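Local coordinates for protein beta-lactamase (Klebsiella pneumoniae, PDB 6K9T) that probably hydrolyses beta-lactam antibiotics to substituted beta-amino acids, as a plasmid-borne class C beta-lactamase, at residues L125-D130 with S157-G162. Residues are numbered along the deposited sequence; the frame is centred on the assembly and turned at random.
Sequences LFMPED and SNIGTG. With CEF (CEFOTAXIME, C3' cleaved, open, bound form), chain B.
N158 and F126 both turn CG away from their own carbonyl carbons (chi1 -74° and -65°). The two side chains then run side by side in the same direction, with N158 ND2 3.7 Å from F126 CD1 and the amide and ring planes 64° apart. At the backbone, N158 N donates to L125 O at 2.9 Å, which ties the loop after helix 113-117 to the first turn of helix 158-171. S157 is the N-cap of that helix: its OG accepts a nearly straight bond from G160 N, 3.0 Å long, and a weak one from I159 N. S157 OG is also hydrogen-bonded to Q124 O. One water bridges N158 ND2 and M127 N. On the helix side, I159 CD1 makes an apolar contact with P128 CD at 4.1 Å and lies against F126 O. Within the loop, L125 covers one face of the F126 ring. The bound, opened cefotaxime meets this wall of the active site. N158 ND2 donates a nearly straight bond to its amide oxygen O4 at 3.0 Å, and O4 also lies at the edge of the F126 ring. N158 OD1 accepts from K74 NZ. With both ends of its amide engaged, N158 has its flip state fixed, and it links the ligand's side-chain amide to the lysine of the probable SxxK motif.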
loop_
_atom_site.group_PDB
_atom_site.type_symbol
_atom_site.label_atom_id
_atom_site.label_comp_id
_atom_site.label_asym_id
_atom_site.label_seq_id
_atom_site.Cartn_x
_atom_site.Cartn_y
_atom_site.Cartn_z
ATOM N N LEU A 125 -13.532 2.062 9.237
ATOM C CA LEU A 125 -12.460 1.200 8.754
ATOM C C LEU A 125 -12.891 0.044 7.862
ATOM O O LEU A 125 -12.372 -0.141 6.770
ATOM C CB LEU A 125 -11.708 0.669 9.966
ATOM C CG LEU A 125 -10.541 -0.263 9.699
ATOM C CD1 LEU A 125 -9.548 0.393 8.696
ATOM C CD2 LEU A 125 -9.840 -0.516 11.030
ATOM N N PHE A 126 -13.817 -0.784 8.342
ATOM C CA PHE A 126 -14.193 -2.022 7.669
ATOM C C PHE A 126 -15.544 -1.953 7.003
ATOM O O PHE A 126 -16.499 -1.407 7.555
ATOM C CB PHE A 126 -14.166 -3.189 8.677
ATOM C CG PHE A 126 -12.800 -3.487 9.217
ATOM C CD1 PHE A 126 -11.793 -3.859 8.341
ATOM C CD2 PHE A 126 -12.534 -3.451 10.586
ATOM C CE1 PHE A 126 -10.535 -4.147 8.807
ATOM C CE2 PHE A 126 -11.257 -3.685 11.070
ATOM C CZ PHE A 126 -10.271 -4.075 10.197
ATOM N N MET A 127 -15.607 -2.545 5.824
ATOM C CA MET A 127 -16.857 -2.784 5.141
ATOM C C MET A 127 -17.777 -3.591 6.045
ATOM O O MET A 127 -17.327 -4.612 6.587
ATOM C CB MET A 127 -16.598 -3.555 3.833
ATOM C CG MET A 127 -17.864 -3.680 2.976
ATOM S SD MET A 127 -18.308 -2.113 2.193
ATOM C CE MET A 127 -17.046 -1.892 0.944
ATOM N N PRO A 128 -19.053 -3.174 6.168
ATOM C CA PRO A 128 -20.011 -3.987 6.949
ATOM C C PRO A 128 -20.055 -5.417 6.383
ATOM O O PRO A 128 -20.122 -5.579 5.177
ATOM C CB PRO A 128 -21.348 -3.265 6.745
ATOM C CG PRO A 128 -20.941 -1.804 6.563
ATOM C CD PRO A 128 -19.629 -1.893 5.728
ATOM N N GLU A 129 -20.026 -6.426 7.258
ATOM C CA GLU A 129 -19.906 -7.817 6.827
ATOM C C GLU A 129 -21.041 -8.291 5.903
ATOM O O GLU A 129 -20.825 -9.107 5.015
ATOM C CB GLU A 129 -19.833 -8.737 8.055
ATOM C CG GLU A 129 -19.622 -10.186 7.693
ATOM C CD GLU A 129 -19.461 -11.097 8.904
ATOM O OE1 GLU A 129 -19.537 -10.612 10.068
ATOM O OE2 GLU A 129 -19.270 -12.313 8.674
ATOM N N ASP A 130 -22.235 -7.744 6.090
ATOM C CA ASP A 130 -23.379 -8.231 5.330
ATOM C C ASP A 130 -23.508 -7.584 3.958
ATOM O O ASP A 130 -24.390 -7.967 3.185
ATOM C CB ASP A 130 -24.685 -8.040 6.142
ATOM C CG ASP A 130 -24.913 -6.609 6.582
ATOM O OD1 ASP A 130 -23.930 -5.881 6.864
ATOM O OD2 ASP A 130 -26.096 -6.203 6.687
ATOM N N SER A 157 -9.661 4.067 6.162
ATOM C CA SER A 157 -10.861 3.394 5.704
ATOM C C SER A 157 -10.645 2.514 4.483
ATOM O O SER A 157 -10.241 3.011 3.416
ATOM C CB SER A 157 -11.979 4.435 5.426
ATOM O OG SER A 157 -13.151 3.731 4.950
ATOM N N ASN A 158 -11.011 1.229 4.590
ATOM C CA ASN A 158 -11.062 0.376 3.395
ATOM C C ASN A 158 -12.199 0.782 2.475
ATOM O O ASN A 158 -12.094 0.634 1.268
ATOM C CB ASN A 158 -11.287 -1.106 3.778
ATOM C CG ASN A 158 -10.075 -1.770 4.372
ATOM O OD1 ASN A 158 -8.932 -1.371 4.136
ATOM N ND2 ASN A 158 -10.307 -2.894 5.058
ATOM N N ILE A 159 -13.299 1.303 3.018
ATOM C CA ILE A 159 -14.470 1.652 2.230
ATOM C C ILE A 159 -14.136 2.883 1.395
ATOM O O ILE A 159 -14.368 2.931 0.164
ATOM C CB ILE A 159 -15.662 2.001 3.112
ATOM C CG1 ILE A 159 -15.925 0.910 4.138
ATOM C CG2 ILE A 159 -16.906 2.228 2.198
ATOM C CD1 ILE A 159 -17.123 1.221 5.050
ATOM N N GLY A 160 -13.517 3.899 2.008
ATOM C CA GLY A 160 -13.136 5.097 1.243
ATOM C C GLY A 160 -12.151 4.756 0.128
ATOM O O GLY A 160 -12.266 5.264 -1.005
ATOM N N THR A 161 -11.207 3.865 0.429
ATOM C CA THR A 161 -10.276 3.452 -0.612
ATOM C C THR A 161 -10.984 2.762 -1.759
ATOM O O THR A 161 -10.623 2.961 -2.955
ATOM C CB THR A 161 -9.210 2.519 0.002
ATOM O OG1 THR A 161 -8.617 3.206 1.123
ATOM C CG2 THR A 161 -8.112 2.295 -1.052
ATOM N N GLY A 162 -11.974 1.947 -1.428
ATOM C CA GLY A 162 -12.760 1.267 -2.426
ATOM C C GLY A 162 -13.425 2.258 -3.359
ATOM O O GLY A 162 -13.336 2.130 -4.603
HETATM S S1 CEF B . -6.968 -2.746 8.412
HETATM C C1 CEF B . -6.350 -1.849 9.711
HETATM C C2 CEF B . -5.148 -2.486 10.470
HETATM C C3 CEF B . -4.662 -2.117 11.712
HETATM C C4 CEF B . -4.235 -3.394 9.458
HETATM C C5 CEF B . -2.957 -4.070 9.877
HETATM O O1 CEF B . -2.823 -4.645 11.004
HETATM O O2 CEF B . -2.021 -3.999 9.044
HETATM N N1 CEF B . -4.545 -3.555 8.034
HETATM C C6 CEF B . -5.614 -2.791 7.442
HETATM C C7 CEF B . -5.826 -3.489 6.057
HETATM C C8 CEF B . -4.557 -3.191 5.369
HETATM O O3 CEF B . -3.628 -4.000 5.327
HETATM N N2 CEF B . -5.946 -4.892 6.214
HETATM C C9 CEF B . -7.242 -5.421 6.296
HETATM O O4 CEF B . -8.202 -4.678 6.181
HETATM C C10 CEF B . -7.347 -6.890 6.565
HETATM N N3 CEF B . -7.879 -7.760 5.774
HETATM O O5 CEF B . -8.439 -7.400 4.615
HETATM C C11 CEF B . -8.617 -8.627 3.901
HETATM C C12 CEF B . -6.685 -7.319 7.849
HETATM C C13 CEF B . -5.853 -6.551 8.749
HETATM S S2 CEF B . -5.435 -7.514 9.917
HETATM C C14 CEF B . -6.093 -8.902 9.551
HETATM N N4 CEF B . -5.986 -10.082 10.312
HETATM N N5 CEF B . -6.832 -8.792 8.341
HETATM O O HOH W 1 -13.175 -3.844 4.742
#